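Local coordinates for putative flagellar motor switch protein FliN (Thermotoga maritima, PDB 1O6A), which probably forms part of the C-ring switch complex of the flagellar motor, which sets the direction of flagellar rotation, at residues 19-24 and 58-63; 25-30 and 46-51. All coordinates share one frame; numbering follows the deposited sequence.

Contact 1. Residues 19-24 and 58-63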
# COMPACT_ATOMS: atom_id res chain seq x y z
N ILE A 19 -17.47 -2.85 -12.66
CA ILE A 19 -16.37 -1.92 -12.82
C ILE A 19 -15.18 -2.38 -12.02
O ILE A 19 -15.28 -2.57 -10.81
CB ILE A 19 -16.79 -0.50 -12.39
CG1 ILE A 19 -17.85 0.00 -13.35
CG2 ILE A 19 -15.57 0.46 -12.36
CD1 ILE A 19 -18.59 1.25 -12.86
N PRO A 20 -14.04 -2.59 -12.68
CA PRO A 20 -12.78 -2.88 -11.96
C PRO A 20 -12.26 -1.71 -11.13
O PRO A 20 -12.18 -0.57 -11.61
CB PRO A 20 -11.78 -3.18 -13.09
CG PRO A 20 -12.62 -3.55 -14.26
CD PRO A 20 -13.85 -2.64 -14.15
N LEU A 21 -11.85 -2.03 -9.91
CA LEU A 21 -11.38 -1.06 -8.96
C LEU A 21 -9.99 -1.48 -8.56
O LEU A 21 -9.69 -2.67 -8.47
CB LEU A 21 -12.29 -1.04 -7.74
CG LEU A 21 -13.73 -0.58 -7.98
CD1 LEU A 21 -14.47 -0.62 -6.68
CD2 LEU A 21 -13.71 0.80 -8.51
N LYS A 22 -9.16 -0.47 -8.32
CA LYS A 22 -7.78 -0.70 -7.90
C LYS A 22 -7.66 -0.81 -6.38
O LYS A 22 -8.00 0.13 -5.67
CB LYS A 22 -6.91 0.44 -8.39
CG LYS A 22 -5.42 0.20 -8.21
CD LYS A 22 -4.89 -0.73 -9.31
CE LYS A 22 -4.21 -1.97 -8.73
NZ LYS A 22 -3.62 -2.80 -9.81
N VAL A 23 -7.13 -1.93 -5.90
CA VAL A 23 -6.97 -2.16 -4.49
C VAL A 23 -5.47 -2.14 -4.18
O VAL A 23 -4.68 -2.75 -4.90
CB VAL A 23 -7.58 -3.51 -4.09
CG1 VAL A 23 -7.43 -3.77 -2.61
CG2 VAL A 23 -9.03 -3.56 -4.51
N THR A 24 -5.11 -1.40 -3.15
CA THR A 24 -3.72 -1.28 -2.66
C THR A 24 -3.71 -1.61 -1.18
O THR A 24 -4.63 -1.22 -0.45
CB THR A 24 -3.18 0.17 -2.89
OG1 THR A 24 -4.02 1.13 -2.25
CG2 THR A 24 -3.20 0.58 -4.35
N ILE A 58 -6.12 -1.08 3.73
CA ILE A 58 -6.61 -1.55 2.44
C ILE A 58 -7.37 -0.43 1.80
O ILE A 58 -8.36 0.03 2.36
CB ILE A 58 -7.57 -2.74 2.64
CG1 ILE A 58 -6.85 -3.89 3.37
CG2 ILE A 58 -8.13 -3.21 1.31
CD1 ILE A 58 -7.80 -4.83 4.01
N LEU A 59 -6.85 0.07 0.68
CA LEU A 59 -7.41 1.22 -0.02
C LEU A 59 -8.00 0.77 -1.35
O LEU A 59 -7.44 -0.08 -2.04
CB LEU A 59 -6.33 2.27 -0.28
CG LEU A 59 -5.81 2.94 1.01
CD1 LEU A 59 -4.73 2.09 1.66
CD2 LEU A 59 -5.34 4.34 0.71
N VAL A 60 -9.11 1.40 -1.72
CA VAL A 60 -9.76 1.12 -2.98
C VAL A 60 -9.85 2.45 -3.68
O VAL A 60 -10.37 3.40 -3.12
CB VAL A 60 -11.11 0.41 -2.79
CG1 VAL A 60 -11.76 0.14 -4.16
CG2 VAL A 60 -10.92 -0.90 -2.08
N ASN A 61 -9.27 2.53 -4.89
CA ASN A 61 -9.08 3.79 -5.58
C ASN A 61 -8.65 4.90 -4.62
O ASN A 61 -9.19 6.00 -4.65
CB ASN A 61 -10.36 4.20 -6.33
CG ASN A 61 -10.68 3.29 -7.49
OD1 ASN A 61 -9.93 2.39 -7.84
ND2 ASN A 61 -11.83 3.54 -8.11
N GLY A 62 -7.69 4.60 -3.75
CA GLY A 62 -7.13 5.61 -2.86
C GLY A 62 -7.90 5.91 -1.59
O GLY A 62 -7.48 6.75 -0.82
N LYS A 63 -9.02 5.24 -1.37
CA LYS A 63 -9.87 5.49 -0.19
C LYS A 63 -9.72 4.33 0.79
O LYS A 63 -9.79 3.19 0.40
CB LYS A 63 -11.35 5.58 -0.61
CG LYS A 63 -11.64 6.68 -1.62
CD LYS A 63 -11.59 8.07 -1.00
CE LYS A 63 -11.88 9.15 -2.08
NZ LYS A 63 -11.56 10.55 -1.62
O HOH W 1 -11.73 1.99 -11.02
O HOH W 2 -6.07 1.99 -4.02
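Two antiparallel strands of the FliN C-terminal domain, 20-24 and 58-60, meet here where the second runs into the type I' turn V60-K63 of a beta hairpin. T24 and L59 form a hydrogen-bonded pair: T24 N donates to L59 O (2.9 Å) and L59 N returns a nearly straight bond to T24 O (2.8 Å, 177° at the hydrogen). V23 and V60 form the neighbouring non-hydrogen-bonded pair, their side chains side by side with CG2 to CG2 at 4.1 Å. On that same face V23 CG1 lies alongside I58 CG2, while L21 CD1 slants across V60 CG1 at 3.8 Å; L94 of helix 87-94 packs over both L21 and V60. T24 and L59 project from the reverse face, where, in the conformer given, the threonine hydroxyl rests on L59 CB.

Beyond V60 the pairing passes to the turn. N61 N bonds to K22 O in the plane of that carbonyl (2.8 Å), and the N61 amide folds back so that OD1 accepts from K22 N (3.0 Å). With CG anti to its own carbonyl carbon (chi1 -67°), the amide is directed at strand 20-24, and ND2 sits 3.3 Å from L21 CD2, the two side chains crossing near a right angle. One water links P20 O to N61 ND2; a second joins K22 O and G62 N. The other edge of strand 20-24 pairs antiparallel with the second subunit, so the sheet continues through the dimer. N61 thus bonds K22 twice, backbone N to K22 O and OD1 to K22 N, and prolongs the pairing past the last strand residue, while K22 O, which also accepts from the second water, is gripped by two donors.

Contact 2. Residues 25-30 and 46-51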
# COMPACT_ATOMS: atom_id res chain seq x y z
N VAL A 25 -2.67 -2.31 -0.72
CA VAL A 25 -2.53 -2.63 0.66
C VAL A 25 -1.21 -2.00 1.11
O VAL A 25 -0.14 -2.18 0.49
CB VAL A 25 -2.51 -4.12 0.86
CG1 VAL A 25 -2.22 -4.49 2.31
CG2 VAL A 25 -3.84 -4.76 0.38
N GLU A 26 -1.31 -1.19 2.16
CA GLU A 26 -0.18 -0.39 2.66
C GLU A 26 0.26 -0.88 4.01
O GLU A 26 -0.55 -1.15 4.92
CB GLU A 26 -0.59 1.07 2.82
CG GLU A 26 -0.90 1.79 1.53
CD GLU A 26 -1.12 3.27 1.70
OE1 GLU A 26 -0.94 3.80 2.82
OE2 GLU A 26 -1.46 3.93 0.69
N LEU A 27 1.57 -0.96 4.16
CA LEU A 27 2.21 -1.30 5.42
C LEU A 27 2.35 -0.05 6.27
O LEU A 27 2.43 -0.12 7.47
CB LEU A 27 3.60 -1.88 5.22
CG LEU A 27 4.36 -2.08 6.55
CD1 LEU A 27 3.62 -3.07 7.47
CD2 LEU A 27 5.74 -2.53 6.27
N GLY A 28 2.43 1.11 5.63
CA GLY A 28 2.58 2.34 6.37
C GLY A 28 3.12 3.45 5.49
O GLY A 28 3.48 3.23 4.32
N ARG A 29 3.17 4.63 6.10
CA ARG A 29 3.64 5.84 5.44
C ARG A 29 4.60 6.63 6.30
O ARG A 29 4.65 6.48 7.51
CB ARG A 29 2.44 6.75 5.15
CG ARG A 29 1.35 6.14 4.32
CD ARG A 29 0.30 7.17 3.92
NE ARG A 29 -0.67 6.56 3.00
CZ ARG A 29 -1.59 7.22 2.33
NH1 ARG A 29 -1.69 8.53 2.45
NH2 ARG A 29 -2.40 6.58 1.51
N THR A 30 5.38 7.49 5.65
CA THR A 30 6.14 8.52 6.32
C THR A 30 6.39 9.64 5.33
O THR A 30 5.80 9.66 4.26
CB THR A 30 7.45 7.95 6.94
OG1 THR A 30 8.11 8.96 7.71
CG2 THR A 30 8.44 7.51 5.90
N ILE A 46 13.93 2.85 6.66
CA ILE A 46 12.86 3.85 6.66
C ILE A 46 11.82 3.43 7.69
O ILE A 46 11.20 2.37 7.58
CB ILE A 46 12.19 3.95 5.28
CG1 ILE A 46 13.23 4.28 4.18
CG2 ILE A 46 10.98 4.94 5.30
CD1 ILE A 46 12.65 4.16 2.80
N GLU A 47 11.63 4.25 8.71
CA GLU A 47 10.62 3.94 9.74
C GLU A 47 9.28 4.52 9.34
O GLU A 47 9.18 5.64 8.79
CB GLU A 47 11.09 4.50 11.07
CG GLU A 47 10.24 4.11 12.24
CD GLU A 47 10.86 4.58 13.56
OE1 GLU A 47 12.13 4.75 13.62
OE2 GLU A 47 10.09 4.81 14.50
N LEU A 48 8.22 3.76 9.57
CA LEU A 48 6.89 4.13 9.18
C LEU A 48 5.99 4.46 10.40
O LEU A 48 6.31 4.16 11.55
CB LEU A 48 6.26 3.00 8.39
CG LEU A 48 7.02 2.53 7.16
CD1 LEU A 48 6.38 1.20 6.68
CD2 LEU A 48 7.03 3.61 6.11
N ASP A 49 4.87 5.09 10.10
CA ASP A 49 3.93 5.56 11.08
C ASP A 49 3.04 4.48 11.65
O ASP A 49 2.26 4.76 12.51
CB ASP A 49 3.08 6.74 10.51
CG ASP A 49 2.12 6.35 9.31
OD1 ASP A 49 2.00 5.16 8.83
OD2 ASP A 49 1.40 7.25 8.76
N LYS A 50 3.25 3.25 11.26
CA LYS A 50 2.45 2.13 11.76
C LYS A 50 3.12 1.40 12.94
O LYS A 50 4.32 1.17 12.95
CB LYS A 50 2.21 1.18 10.59
CG LYS A 50 1.11 0.09 10.91
CD LYS A 50 0.75 -0.82 9.72
CE LYS A 50 -0.05 -0.05 8.64
NZ LYS A 50 -1.30 0.51 9.16
N LEU A 51 2.33 1.09 13.96
CA LEU A 51 2.81 0.44 15.15
C LEU A 51 2.61 -1.06 15.08
O LEU A 51 1.64 -1.55 14.51
CB LEU A 51 2.11 0.99 16.42
CG LEU A 51 2.21 2.51 16.64
CD1 LEU A 51 1.17 3.04 17.62
CD2 LEU A 51 3.58 2.92 17.06
O HOH W 3 10.67 7.87 8.30
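T30 CG2 lies against I46 CG2 at 3.7 Å, where two bent strands, 20-33 and 45-51, turn corners at 27 and 49 and pass each other steeply, at 115° between segments 28-30 and 46-48. D49 holds the R29 backbone with two hydrogen bonds. Its N donates to R29 O (2.9 Å), and its carboxylate, with CG between the backbone N and the carbonyl carbon (chi1 66°), brings OD1 to R29 N at 3.0 Å, met from above the carboxylate plane.

G28 packs its backbone against L48, its C atom 4.0 Å from L48 CD2, and in the modelled conformer L27 crosses L48 at about a right angle. A water joins T30 OG1 to E47 O. K50 runs past the corner at L27 to a salt bridge with D57. The second subunit pairs antiparallel with residues of both segments and donates from its N76 to L48 O. The extended R29 chain reaches E26 and holds it side-on, bringing NE to E26 OE1 at 2.8 Å and NH2 to OE2 at 2.9 Å, both on syn lone pairs.

In the fold
From the N terminus, helix 11-16 leads into strand 20-33, whose first part enters contact 1 and whose continuation past the corner at 27 enters contact 2. The chain then passes through helix 34-39 and returns on strand 45-51, closing the inner loop at contact 2. Strand 56-60 follows and closes the wider loop at contact 1, so contact 2 is nested within it. Their centres lie about 18 Å apart, yet they touch: L59 of contact 1 packs with CD2 on R29 NH2 and CD1 on the E26 carboxylate carbon. Contact 1 pairs strand 20-33, an outer strand of the four-stranded sheet, with its neighbour 56-60, contact 2 joins it to strand 45-51, and both adjoin the second subunit.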